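Local atomic coordinates of metallo-beta-lactamase 1 (Acinetobacter baumannii, PDB entry 5MMD), a protein that probably hydrolyses beta-lactam antibiotics to substituted beta-amino acids, as a class B beta-lactamase with zinc ions in its active site. Residues N15-H20 and S152-G157; L37-G42 and V147-S152; N104-R109 and H140-L145; F46-P51 and G129-Y134; A175-W180 and E218-K223. All blocks are in the same frame, centred on the assembly; numbering follows the deposited sequence.

Interaction 1: residues N15-H20 and S152-G157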
# COMPACT_ATOMS: atom_id res chain seq x y z
N ASN A 15 -4.99 -17.83 -1.74
CA ASN A 15 -5.79 -18.29 -0.62
C ASN A 15 -5.66 -17.29 0.53
O ASN A 15 -4.56 -17.00 1.01
CB ASN A 15 -5.37 -19.71 -0.16
CG ASN A 15 -5.72 -20.81 -1.17
OD1 ASN A 15 -6.66 -20.68 -1.96
ND2 ASN A 15 -4.98 -21.89 -1.13
N GLY A 16 -6.79 -16.74 0.96
CA GLY A 16 -6.80 -15.75 2.02
C GLY A 16 -6.10 -14.44 1.73
O GLY A 16 -5.70 -13.74 2.65
N VAL A 17 -5.99 -14.08 0.45
CA VAL A 17 -5.43 -12.80 0.10
C VAL A 17 -6.30 -12.21 -0.97
O VAL A 17 -6.49 -12.81 -2.02
CB VAL A 17 -4.00 -12.91 -0.39
CG1 VAL A 17 -3.47 -11.53 -0.69
CG2 VAL A 17 -3.14 -13.62 0.62
N PHE A 18 -6.84 -11.04 -0.66
CA PHE A 18 -7.80 -10.35 -1.52
C PHE A 18 -7.30 -8.98 -1.95
O PHE A 18 -6.86 -8.21 -1.10
CB PHE A 18 -9.13 -10.19 -0.80
CG PHE A 18 -9.72 -11.49 -0.37
CD1 PHE A 18 -9.42 -12.01 0.90
CD2 PHE A 18 -10.53 -12.22 -1.23
CE1 PHE A 18 -9.96 -13.23 1.31
CE2 PHE A 18 -11.09 -13.46 -0.82
CZ PHE A 18 -10.79 -13.96 0.44
N LEU A 19 -7.36 -8.69 -3.24
CA LEU A 19 -7.04 -7.35 -3.74
C LEU A 19 -8.30 -6.49 -3.70
O LEU A 19 -9.34 -6.88 -4.24
CB LEU A 19 -6.49 -7.43 -5.15
CG LEU A 19 -6.27 -6.15 -5.95
CD1 LEU A 19 -4.97 -5.54 -5.61
CD2 LEU A 19 -6.30 -6.46 -7.42
N HIS A 20 -8.22 -5.31 -3.10
CA HIS A 20 -9.35 -4.40 -3.14
C HIS A 20 -8.96 -3.18 -4.01
O HIS A 20 -7.81 -2.73 -4.03
CB HIS A 20 -9.82 -4.01 -1.73
CG HIS A 20 -8.83 -3.20 -0.92
ND1 HIS A 20 -8.75 -1.82 -1.01
CD2 HIS A 20 -7.96 -3.57 0.05
CE1 HIS A 20 -7.81 -1.38 -0.20
NE2 HIS A 20 -7.35 -2.42 0.50
N SER A 152 3.05 -16.65 1.87
CA SER A 152 2.69 -16.83 0.46
C SER A 152 3.66 -16.12 -0.50
O SER A 152 3.44 -16.14 -1.70
CB SER A 152 1.25 -16.35 0.21
OG SER A 152 1.02 -15.12 0.88
N LYS A 153 4.74 -15.55 0.03
CA LYS A 153 5.74 -14.82 -0.76
C LYS A 153 5.10 -13.75 -1.69
O LYS A 153 5.48 -13.58 -2.85
CB LYS A 153 6.61 -15.81 -1.54
CG LYS A 153 7.44 -16.71 -0.62
CD LYS A 153 8.67 -17.30 -1.31
CE LYS A 153 9.42 -18.29 -0.41
NZ LYS A 153 9.73 -17.75 0.92
N ILE A 154 4.13 -13.02 -1.12
CA ILE A 154 3.45 -11.92 -1.78
C ILE A 154 4.02 -10.61 -1.23
O ILE A 154 4.10 -10.41 -0.01
CB ILE A 154 1.91 -11.99 -1.57
CG1 ILE A 154 1.37 -13.24 -2.30
CG2 ILE A 154 1.22 -10.69 -2.05
CD1 ILE A 154 -0.09 -13.65 -1.98
N LEU A 155 4.49 -9.76 -2.12
CA LEU A 155 4.95 -8.44 -1.73
C LEU A 155 3.96 -7.35 -2.17
O LEU A 155 3.68 -7.20 -3.36
CB LEU A 155 6.33 -8.15 -2.30
CG LEU A 155 6.89 -6.78 -1.82
CD1 LEU A 155 7.19 -6.76 -0.30
CD2 LEU A 155 8.15 -6.44 -2.61
N TYR A 156 3.40 -6.63 -1.20
CA TYR A 156 2.62 -5.45 -1.51
C TYR A 156 3.58 -4.26 -1.60
O TYR A 156 4.13 -3.81 -0.60
CB TYR A 156 1.54 -5.18 -0.48
CG TYR A 156 0.80 -3.89 -0.79
CD1 TYR A 156 -0.14 -3.83 -1.82
CD2 TYR A 156 1.08 -2.73 -0.09
CE1 TYR A 156 -0.82 -2.65 -2.12
CE2 TYR A 156 0.44 -1.53 -0.39
CZ TYR A 156 -0.53 -1.50 -1.39
OH TYR A 156 -1.15 -0.30 -1.66
N GLY A 157 3.77 -3.77 -2.81
CA GLY A 157 4.72 -2.71 -3.06
C GLY A 157 4.16 -1.33 -2.79
O GLY A 157 4.92 -0.38 -2.57

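Interaction 2: residues L37-G42 and V147-S152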
# COMPACT_ATOMS: atom_id res chain seq x y z
N LEU A 37 -4.76 -4.55 -0.03
CA LEU A 37 -5.06 -5.97 0.20
C LEU A 37 -5.90 -6.17 1.44
O LEU A 37 -5.90 -5.37 2.37
CB LEU A 37 -3.79 -6.81 0.31
CG LEU A 37 -2.80 -6.85 -0.87
CD1 LEU A 37 -1.53 -7.62 -0.55
CD2 LEU A 37 -3.45 -7.46 -2.13
N VAL A 38 -6.57 -7.31 1.47
CA VAL A 38 -7.07 -7.85 2.71
C VAL A 38 -6.37 -9.21 2.86
O VAL A 38 -6.43 -10.08 1.97
CB VAL A 38 -8.62 -8.00 2.73
CG1 VAL A 38 -9.10 -8.52 4.09
CG2 VAL A 38 -9.29 -6.71 2.38
N VAL A 39 -5.69 -9.38 3.98
CA VAL A 39 -4.96 -10.61 4.26
C VAL A 39 -5.54 -11.34 5.48
O VAL A 39 -5.75 -10.75 6.54
CB VAL A 39 -3.49 -10.30 4.50
CG1 VAL A 39 -2.72 -11.56 4.80
CG2 VAL A 39 -2.90 -9.52 3.34
N ILE A 40 -5.75 -12.63 5.31
CA ILE A 40 -6.34 -13.46 6.35
C ILE A 40 -5.36 -14.45 6.94
O ILE A 40 -4.66 -15.16 6.22
CB ILE A 40 -7.50 -14.28 5.81
CG1 ILE A 40 -8.40 -13.45 4.91
CG2 ILE A 40 -8.28 -14.96 6.98
CD1 ILE A 40 -9.03 -12.32 5.55
N SER A 41 -5.39 -14.53 8.27
CA SER A 41 -4.70 -15.56 9.02
C SER A 41 -5.58 -15.99 10.21
O SER A 41 -5.96 -15.17 11.04
CB SER A 41 -3.35 -15.06 9.50
OG SER A 41 -2.66 -16.06 10.22
N GLY A 42 -5.93 -17.28 10.26
CA GLY A 42 -6.67 -17.81 11.40
C GLY A 42 -7.97 -17.08 11.62
O GLY A 42 -8.37 -16.81 12.74
N VAL A 147 4.98 -4.20 2.23
CA VAL A 147 4.52 -5.22 3.17
C VAL A 147 4.63 -6.59 2.56
O VAL A 147 4.08 -6.84 1.49
CB VAL A 147 3.08 -4.97 3.60
CG1 VAL A 147 2.64 -5.98 4.60
CG2 VAL A 147 2.92 -3.53 4.15
N TRP A 148 5.34 -7.46 3.27
CA TRP A 148 5.69 -8.80 2.82
C TRP A 148 4.86 -9.80 3.57
O TRP A 148 4.71 -9.71 4.80
CB TRP A 148 7.16 -9.04 3.05
CG TRP A 148 7.73 -10.39 2.75
CD1 TRP A 148 8.32 -11.23 3.67
CD2 TRP A 148 7.88 -11.02 1.47
NE1 TRP A 148 8.81 -12.35 3.04
CE2 TRP A 148 8.55 -12.26 1.69
CE3 TRP A 148 7.52 -10.68 0.17
CZ2 TRP A 148 8.86 -13.15 0.66
CZ3 TRP A 148 7.82 -11.58 -0.86
CH2 TRP A 148 8.50 -12.78 -0.61
N ILE A 149 4.30 -10.75 2.81
CA ILE A 149 3.57 -11.85 3.39
C ILE A 149 4.43 -13.11 3.22
O ILE A 149 4.40 -13.74 2.17
CB ILE A 149 2.22 -12.06 2.72
CG1 ILE A 149 1.56 -10.70 2.48
CG2 ILE A 149 1.35 -13.00 3.58
CD1 ILE A 149 0.21 -10.82 1.83
N PRO A 150 5.20 -13.46 4.25
CA PRO A 150 6.25 -14.47 4.02
C PRO A 150 5.66 -15.84 3.67
O PRO A 150 6.22 -16.63 2.90
CB PRO A 150 7.03 -14.48 5.34
CG PRO A 150 6.21 -13.75 6.33
CD PRO A 150 5.30 -12.85 5.59
N SER A 151 4.49 -16.10 4.22
CA SER A 151 3.93 -17.41 4.04
C SER A 151 3.51 -17.67 2.59
O SER A 151 3.62 -18.82 2.13
CB SER A 151 2.74 -17.60 4.97
OG SER A 151 1.82 -16.57 4.73
N SER A 152 3.05 -16.65 1.87
CA SER A 152 2.69 -16.83 0.46
C SER A 152 3.66 -16.12 -0.50
O SER A 152 3.44 -16.14 -1.70
CB SER A 152 1.25 -16.35 0.21
OG SER A 152 1.02 -15.12 0.88

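Interaction 3: residues N104-R109 and H140-L145. With ZN (zinc ion), chain E.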
# COMPACT_ATOMS: atom_id res chain seq x y z
N ASN A 104 2.76 9.32 10.02
CA ASN A 104 1.88 10.06 10.94
C ASN A 104 2.31 11.53 11.07
O ASN A 104 1.47 12.41 11.24
CB ASN A 104 1.83 9.38 12.33
CG ASN A 104 0.56 8.55 12.52
OD1 ASN A 104 -0.24 8.42 11.59
ND2 ASN A 104 0.38 8.00 13.73
N GLU A 105 3.60 11.80 10.98
CA GLU A 105 4.04 13.18 11.13
C GLU A 105 3.61 14.01 9.94
O GLU A 105 3.24 15.18 10.09
CB GLU A 105 5.54 13.26 11.31
CG GLU A 105 6.01 12.88 12.70
CD GLU A 105 5.54 13.85 13.81
OE1 GLU A 105 5.47 15.09 13.60
OE2 GLU A 105 5.23 13.36 14.93
N ILE A 106 3.63 13.38 8.76
CA ILE A 106 3.19 14.02 7.53
C ILE A 106 1.70 14.31 7.61
O ILE A 106 1.27 15.45 7.40
CB ILE A 106 3.54 13.17 6.30
CG1 ILE A 106 5.07 13.10 6.16
CG2 ILE A 106 2.89 13.74 5.04
CD1 ILE A 106 5.55 12.04 5.18
N LEU A 107 0.91 13.29 7.95
CA LEU A 107 -0.51 13.47 8.18
C LEU A 107 -0.75 14.62 9.18
O LEU A 107 -1.60 15.47 8.95
CB LEU A 107 -1.15 12.17 8.69
CG LEU A 107 -1.15 11.01 7.68
CD1 LEU A 107 -1.70 9.73 8.30
CD2 LEU A 107 -2.00 11.37 6.49
N LYS A 108 -0.01 14.65 10.28
CA LYS A 108 -0.26 15.70 11.26
C LYS A 108 0.04 17.08 10.72
O LYS A 108 -0.73 18.02 10.93
CB LYS A 108 0.54 15.48 12.54
CG LYS A 108 0.12 16.43 13.66
CD LYS A 108 1.28 16.98 14.45
CE LYS A 108 2.01 15.90 15.16
NZ LYS A 108 2.74 16.44 16.38
N ARG A 109 1.18 17.21 10.07
CA ARG A 109 1.62 18.47 9.52
C ARG A 109 0.59 18.99 8.49
O ARG A 109 0.40 20.21 8.36
CB ARG A 109 3.01 18.28 8.91
CD ARG A 109 5.03 19.01 7.71
NE ARG A 109 4.99 18.39 6.39
CZ ARG A 109 5.72 17.34 6.00
NH1 ARG A 109 6.58 16.74 6.83
NH2 ARG A 109 5.57 16.89 4.77
N HIS A 140 8.54 6.85 -4.43
CA HIS A 140 7.29 7.54 -4.66
C HIS A 140 7.13 8.72 -3.69
O HIS A 140 6.68 9.80 -4.09
CB HIS A 140 6.15 6.57 -4.52
CG HIS A 140 4.80 7.19 -4.54
ND1 HIS A 140 4.25 7.75 -5.67
CD2 HIS A 140 3.89 7.35 -3.55
CE1 HIS A 140 3.05 8.23 -5.37
NE2 HIS A 140 2.81 8.00 -4.09
N THR A 141 7.45 8.45 -2.41
CA THR A 141 7.44 9.44 -1.34
C THR A 141 8.55 9.10 -0.35
O THR A 141 9.13 8.00 -0.36
CB THR A 141 6.07 9.52 -0.60
OG1 THR A 141 5.72 8.23 -0.05
CG2 THR A 141 4.97 10.02 -1.54
N ILE A 142 8.82 10.03 0.56
CA ILE A 142 9.84 9.83 1.54
C ILE A 142 9.41 8.71 2.52
O ILE A 142 10.26 8.07 3.09
CB ILE A 142 10.14 11.14 2.32
CG1 ILE A 142 11.34 10.95 3.26
CG2 ILE A 142 8.92 11.57 3.10
CD1 ILE A 142 12.67 10.57 2.57
N ASP A 143 8.11 8.49 2.70
CA ASP A 143 7.67 7.58 3.77
C ASP A 143 7.22 6.20 3.27
O ASP A 143 6.84 5.36 4.09
CB ASP A 143 6.53 8.20 4.58
CG ASP A 143 5.31 8.58 3.72
OD1 ASP A 143 5.50 8.91 2.54
OD2 ASP A 143 4.16 8.56 4.22
N ASN A 144 7.29 5.96 1.96
CA ASN A 144 6.60 4.78 1.42
C ASN A 144 7.17 3.49 2.02
O ASN A 144 8.38 3.32 2.18
CB ASN A 144 6.59 4.70 -0.13
CG ASN A 144 7.94 4.97 -0.81
OD1 ASN A 144 7.93 5.44 -1.96
ND2 ASN A 144 9.05 4.64 -0.18
N LEU A 145 6.24 2.62 2.41
CA LEU A 145 6.52 1.29 2.96
C LEU A 145 6.04 0.18 2.02
O LEU A 145 5.10 0.37 1.25
CB LEU A 145 5.80 1.09 4.30
CG LEU A 145 5.96 2.11 5.41
CD1 LEU A 145 5.06 1.78 6.64
CD2 LEU A 145 7.42 2.15 5.81
ZN ZN E . 1.11 8.32 -3.25
O HOH W 1 -0.32 7.92 -4.28

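Interaction 4: residues F46-P51 and G129-Y134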
# COMPACT_ATOMS: atom_id res chain seq x y z
N PHE A 46 -6.55 -8.50 8.01
CA PHE A 46 -5.77 -7.28 8.16
C PHE A 46 -5.86 -6.51 6.85
O PHE A 46 -5.67 -7.10 5.78
CB PHE A 46 -4.32 -7.58 8.52
CG PHE A 46 -3.68 -6.47 9.30
CD1 PHE A 46 -3.17 -5.38 8.67
CD2 PHE A 46 -3.64 -6.52 10.68
CE1 PHE A 46 -2.59 -4.33 9.40
CE2 PHE A 46 -3.06 -5.48 11.41
CZ PHE A 46 -2.56 -4.38 10.74
N ILE A 47 -6.20 -5.23 6.93
CA ILE A 47 -6.24 -4.37 5.74
C ILE A 47 -4.90 -3.71 5.47
O ILE A 47 -4.34 -3.03 6.35
CB ILE A 47 -7.27 -3.29 5.87
CG1 ILE A 47 -8.63 -3.91 5.99
CG2 ILE A 47 -7.27 -2.37 4.64
CD1 ILE A 47 -9.67 -3.00 6.60
N ILE A 48 -4.37 -3.93 4.28
CA ILE A 48 -3.19 -3.20 3.79
C ILE A 48 -3.65 -2.10 2.81
O ILE A 48 -4.00 -2.37 1.66
CB ILE A 48 -2.18 -4.12 3.11
CG1 ILE A 48 -1.73 -5.23 4.08
CG2 ILE A 48 -0.98 -3.29 2.61
CD1 ILE A 48 -0.74 -6.26 3.43
N ASP A 49 -3.62 -0.88 3.36
CA ASP A 49 -4.05 0.40 2.75
C ASP A 49 -5.56 0.49 2.68
O ASP A 49 -6.25 -0.46 2.31
CB ASP A 49 -3.41 0.60 1.38
CG ASP A 49 -1.99 1.05 1.51
OD1 ASP A 49 -1.65 1.48 2.62
OD2 ASP A 49 -1.20 0.94 0.56
N THR A 50 -6.10 1.63 3.13
CA THR A 50 -7.52 1.82 3.04
C THR A 50 -7.91 2.09 1.59
O THR A 50 -7.09 2.44 0.76
CB THR A 50 -8.04 2.99 3.90
OG1 THR A 50 -7.72 4.24 3.25
CG2 THR A 50 -7.44 2.99 5.31
N PRO A 51 -9.18 1.89 1.29
CA PRO A 51 -9.73 2.38 0.01
C PRO A 51 -9.65 3.92 -0.04
O PRO A 51 -9.37 4.56 0.97
CB PRO A 51 -11.17 1.86 0.04
CG PRO A 51 -11.07 0.56 0.77
CD PRO A 51 -10.07 0.90 1.91
N GLY A 129 3.36 -11.73 13.11
CA GLY A 129 4.44 -11.87 12.15
C GLY A 129 3.94 -12.35 10.80
O GLY A 129 4.72 -12.56 9.88
N PHE A 130 2.63 -12.47 10.65
CA PHE A 130 2.07 -12.85 9.33
C PHE A 130 2.36 -11.76 8.30
O PHE A 130 2.51 -12.08 7.11
CB PHE A 130 0.56 -13.12 9.43
CG PHE A 130 0.03 -14.03 8.36
CD1 PHE A 130 -0.65 -13.52 7.27
CD2 PHE A 130 0.23 -15.41 8.43
CE1 PHE A 130 -1.14 -14.35 6.28
CE2 PHE A 130 -0.28 -16.25 7.45
CZ PHE A 130 -0.95 -15.71 6.36
N LEU A 131 2.43 -10.50 8.73
CA LEU A 131 2.84 -9.40 7.85
C LEU A 131 4.18 -8.83 8.32
O LEU A 131 4.37 -8.57 9.52
CB LEU A 131 1.79 -8.29 7.82
CG LEU A 131 0.37 -8.71 7.48
CD1 LEU A 131 -0.57 -7.50 7.62
CD2 LEU A 131 0.28 -9.30 6.05
N GLU A 132 5.11 -8.65 7.39
CA GLU A 132 6.36 -8.01 7.71
C GLU A 132 6.38 -6.72 6.90
O GLU A 132 6.11 -6.71 5.67
CB GLU A 132 7.56 -8.88 7.39
CG GLU A 132 7.49 -10.25 8.08
CD GLU A 132 8.72 -11.12 7.81
OE1 GLU A 132 9.48 -10.87 6.85
OE2 GLU A 132 8.96 -12.04 8.62
N VAL A 133 6.66 -5.64 7.61
CA VAL A 133 6.70 -4.29 7.03
C VAL A 133 8.14 -3.86 6.90
O VAL A 133 8.96 -4.12 7.77
CB VAL A 133 5.91 -3.31 7.88
CG1 VAL A 133 5.84 -1.90 7.20
CG2 VAL A 133 4.54 -3.84 8.14
N TYR A 134 8.45 -3.20 5.79
CA TYR A 134 9.81 -2.75 5.50
C TYR A 134 9.84 -1.38 4.84
O TYR A 134 9.12 -1.12 3.86
CB TYR A 134 10.50 -3.74 4.58
CG TYR A 134 11.87 -3.33 4.04
CD1 TYR A 134 12.91 -3.04 4.88
CD2 TYR A 134 12.11 -3.29 2.67
CE1 TYR A 134 14.16 -2.69 4.40
CE2 TYR A 134 13.36 -2.95 2.17
CZ TYR A 134 14.39 -2.66 3.05
OH TYR A 134 15.66 -2.30 2.61

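Interaction 5: residues A175-W180 and E218-K223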
# COMPACT_ATOMS: atom_id res chain seq x y z
N ALA A 175 8.13 12.93 -4.79
CA ALA A 175 9.06 11.81 -4.87
C ALA A 175 10.48 12.16 -4.46
O ALA A 175 10.88 13.33 -4.45
CB ALA A 175 9.10 11.27 -6.29
N LYS A 176 11.22 11.11 -4.13
CA LYS A 176 12.65 11.19 -3.92
C LYS A 176 13.30 10.46 -5.09
O LYS A 176 13.65 9.28 -4.98
CB LYS A 176 13.04 10.55 -2.58
CG LYS A 176 12.24 11.05 -1.40
CD LYS A 176 12.37 12.55 -1.19
CE LYS A 176 13.75 12.91 -0.68
NZ LYS A 176 13.91 14.36 -0.42
N ILE A 177 13.43 11.16 -6.22
CA ILE A 177 13.81 10.50 -7.47
C ILE A 177 15.21 9.96 -7.37
O ILE A 177 15.51 8.88 -7.86
CB ILE A 177 13.74 11.45 -8.71
CG1 ILE A 177 12.30 11.81 -9.05
CG2 ILE A 177 14.37 10.76 -9.93
CD1 ILE A 177 11.40 10.62 -9.26
N ASP A 178 16.07 10.70 -6.69
CA ASP A 178 17.46 10.31 -6.59
C ASP A 178 17.67 9.15 -5.61
O ASP A 178 18.63 8.38 -5.74
CB ASP A 178 18.28 11.52 -6.20
CG ASP A 178 18.31 12.58 -7.30
OD1 ASP A 178 18.07 12.25 -8.49
OD2 ASP A 178 18.55 13.75 -6.96
N GLN A 179 16.77 8.98 -4.65
CA GLN A 179 16.85 7.85 -3.73
C GLN A 179 16.15 6.58 -4.24
O GLN A 179 16.47 5.47 -3.79
CB GLN A 179 16.26 8.25 -2.38
CG GLN A 179 16.97 9.44 -1.68
CD GLN A 179 16.27 9.79 -0.37
OE1 GLN A 179 15.42 9.03 0.12
NE2 GLN A 179 16.60 10.96 0.19
N TRP A 180 15.21 6.75 -5.17
CA TRP A 180 14.35 5.64 -5.61
C TRP A 180 15.12 4.44 -6.19
O TRP A 180 14.81 3.30 -5.87
CB TRP A 180 13.34 6.15 -6.65
CG TRP A 180 12.07 5.34 -6.69
CD1 TRP A 180 11.91 4.01 -6.38
CD2 TRP A 180 10.77 5.82 -7.05
NE1 TRP A 180 10.61 3.64 -6.53
CE2 TRP A 180 9.88 4.72 -6.94
CE3 TRP A 180 10.28 7.06 -7.48
CZ2 TRP A 180 8.52 4.83 -7.27
CZ3 TRP A 180 8.94 7.18 -7.76
CH2 TRP A 180 8.07 6.07 -7.66
N GLU A 218 15.87 4.57 -12.22
CA GLU A 218 17.19 4.88 -12.74
C GLU A 218 17.10 5.83 -13.93
O GLU A 218 17.85 6.81 -14.02
CB GLU A 218 17.94 3.58 -13.11
CG GLU A 218 18.53 2.91 -11.83
CD GLU A 218 19.32 1.62 -12.07
OE1 GLU A 218 19.46 1.17 -13.22
OE2 GLU A 218 19.83 1.07 -11.08
N LYS A 219 16.14 5.57 -14.82
CA LYS A 219 15.92 6.39 -16.01
C LYS A 219 15.53 7.82 -15.64
O LYS A 219 16.10 8.77 -16.16
CB LYS A 219 14.86 5.75 -16.91
CG LYS A 219 15.46 4.77 -17.95
CD LYS A 219 14.42 4.11 -18.84
CE LYS A 219 15.10 3.33 -19.95
N ALA A 220 14.58 7.97 -14.72
CA ALA A 220 14.17 9.29 -14.26
C ALA A 220 15.33 10.00 -13.57
O ALA A 220 15.62 11.15 -13.88
CB ALA A 220 12.98 9.17 -13.32
N SER A 221 16.03 9.32 -12.68
CA SER A 221 17.15 9.95 -11.98
C SER A 221 18.23 10.42 -12.94
O SER A 221 18.71 11.56 -12.84
CB SER A 221 17.76 9.00 -10.95
OG SER A 221 18.73 9.69 -10.18
N ASN A 222 18.61 9.57 -13.88
CA ASN A 222 19.60 9.96 -14.88
C ASN A 222 19.13 11.14 -15.72
O ASN A 222 19.88 12.11 -15.88
CB ASN A 222 19.95 8.79 -15.79
CG ASN A 222 20.65 7.66 -15.04
OD1 ASN A 222 21.47 7.90 -14.14
ND2 ASN A 222 20.32 6.42 -15.39
N LYS A 223 17.91 11.07 -16.25
CA LYS A 223 17.36 12.16 -17.06
C LYS A 223 17.38 13.47 -16.30
O LYS A 223 17.67 14.53 -16.87
CB LYS A 223 15.91 11.86 -17.48
CG LYS A 223 15.72 11.21 -18.85
CD LYS A 223 16.52 9.91 -19.01
NZ LYS A 223 14.62 8.82 -20.24

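Interaction 1: residues N15-H20 and S152-G157
Val-17 and Ile-154 meet in the hydrophobic layer between the two beta-sheets of the metallo-beta-lactamase sandwich. The two side chains point at each other tip to tip from facing strands. CG2 of Val-17 lies 4.0 Å from CD1 of Ile-154, and CG1 of Val-17 lies 4.2 Å from the same methyl. Both branches of the valine therefore rest against one carbon. Ile-154 delivers that carbon with an extended chain, CD1 lying opposite CA across the CB-CG1 bond (chi2 168°). Val-17 belongs to strand 17-26 of the larger sheet, Ile-154 to strand 154-158 of the smaller one. The two sheets pack face to face as the inner layers of the alpha-beta/beta-alpha sandwich. The turn before strand 154-158 carries a G1 beta bulge, in which Lys-153 and Ile-154 both face Ile-149. Lys-153 has a positive phi there (51°). Ser-152 makes a looser contact, with OG 4.4 Å from Val-17 CG2. Asp-14 of the outermost strand 9-14 touches both Ser-152 and Ile-154.

Interaction 2: residues L37-G42 and V147-S152
Val-39 and Ile-149 stand end to end, each reaching from its own strand toward the other. CG2 of Val-39 meets CD1 of Ile-149 at 3.7 Å, a close methyl-to-methyl contact. The isoleucine chain is straight at its outer bond, with CD1 opposite CA (chi2 -179°), and this carries the methyl well across the gap. The valine turns CG2 to the partner and has CG1 opposite its own N. The CA atoms of Val-39 and Ile-149 are 8.7 Å apart, too far for backbone bonding, and side chains alone bridge the space. Leu-37, two residues earlier on the same face of its strand, adds a weaker touch. Its CD1 lies 4.4 Å from Ile-149 CD1. One methyl of Ile-149 thus serves both partners. Leu-131 and Ile-154 also touch members of this group. Trp-148 faces away from Val-39 and packs near Tyr-191. Side chains of strands 32-41 and 146-149, which belong to different sheets, meet here without backbone bonds, as in the sheet-to-sheet core of the metallo-beta-lactamase sandwich.

Interaction 3: residues N104-R109 and H140-L145
The flat carboxylate of Asp-143 has the CD1 methyl of Ile-106 over one face. CD1 sits 3.8 Å from Asp-143 CG, almost straight above it. This joins helix 101-109 to the zinc-binding loop 140-145 of the metallo-beta-lactamase fold. Ile-142 also meets the helix, with CG2 4.0 Å from Ile-106 CD1. The rims of the carboxylate are polar. Thr-141 OG1 donates to Asp-143 OD1 at 2.7 Å, on the anti side and 30° out of the plane. OD2 is bonded to Thr-103 OG1 and weakly to Ser-79 N. Bonds to both oxygens should restrict rotation of the carboxylate. The side chain of Asp-143 also lies close to His-78. In the same loop the imidazole of His-140 binds zinc through NE2 at 1.9 Å. His-78 and His-80 are the other protein ligands, and a water also binds the metal. The loop is tied further by Thr-141 N, which donates to Asn-144 OD1 at 3.1 Å with an N-H...O angle of 168°, from above the carbonyl plane.

Interaction 4: residues F46-P51 and G129-Y134
This is a buried, wholly apolar contact between two sheets, with Leu-131 reaching toward both Phe-46 and Ile-48. Phe-46 and Ile-48 lie on strand 44-48 of the larger sheet, on the same face. Leu-131 starts strand 131-134 of the smaller one. The two methyls of the leucine divide the work. CD1 packs obliquely on the phenyl ring, 3.5 Å from Phe-46 CD1 and 3.7 Å from Phe-46 CG. CD2 goes the other way and meets Ile-48 CD1 at 4.1 Å, tip to tip. With CD1 anti to CA (chi2 175°), that methyl extends to the Phe-46 ring, while CD2 branches off to Ile-48. The closest CA atoms, those of Phe-46 and Leu-131, are 8.9 Å apart. Just at this point the smaller sheet has a classic beta bulge, in which Phe-130 and Leu-131 both face Leu-126. Phe-130 packs on Val-39 and Ser-41. Met-127 also touches Phe-46. Past Ile-48 the chain leaves the sheet. Asp-49 OD2 there is hydrogen-bonded to Tyr-156 OH and Thr-77 OG1. Such side-chain packing between strands of the two sheets forms the core of the alpha-beta/beta-alpha sandwich.

Interaction 5: residues A175-W180 and E218-K223
Ile-177 is the first residue of 175-180 to touch the C-terminal helix 208-223. It does so with its CG2 branch, which lies against the helix backbone at 3.5 Å from Ser-221 N and also 3.5 Å from Ser-221 CA. The same methyl is 4.0 Å from Ala-220 CB. With CG1 beside the backbone N (chi1 -69°), CG2 lies anti to N and faces the helix. The main chain takes part as well, with Ile-177 O 3.8 Å from Ser-221 CB. Leu-169 adds to this patch by touching both Ile-177 and Ala-220.

Asp-178 comes next and gives the polar link. Ser-221 OG donates to Asp-178 OD1 at 3.1 Å. The hydroxyl comes in on the anti side of the carboxylate, 25° out of its plane. The CA atoms of Asp-178 and Ser-221 are only 5.4 Å apart, and the small alanine and serine side chains suit so close an approach.

Trp-180 then opens helix 180-190. It stacks on Phe-160, bonds to Phe-160 O through NE1, and touches Thr-213 and Ala-217 earlier on helix 208-223. Glu-218 forms a salt bridge with Arg-185 of helix 180-190.

The chemistry is mixed. One hydrogen bond with a charged acceptor lies beside a methyl pressed on the backbone. Asp-178 is exposed, and water probably competes for its carboxylate. The hydrogen bond therefore probably contributes modestly beside the methyl packing.

Overall arrangement
Interactions 1, 2 and 4 form one cluster, with centres 6 to 9 Å apart. Each joins the larger sheet to the smaller one. Strands 17-26, 32-41 and 44-48 follow one another in the first sheet, and 131-134, 146-149 and 154-158 in the second. The two runs pair in reverse order. Interaction 4 lies within the span of interaction 2, which lies within that of interaction 1. Interaction 3 is about 23 Å from interactions 1 and 2, centre to centre, and carries a zinc ligand. It touches interaction 4 through Leu-145 and Val-133. Interaction 5 follows last in sequence and packs beside interaction 3, where Trp-180 meets His-140. The zinc-site loops lie at one edge of the sandwich, as is usual in this family.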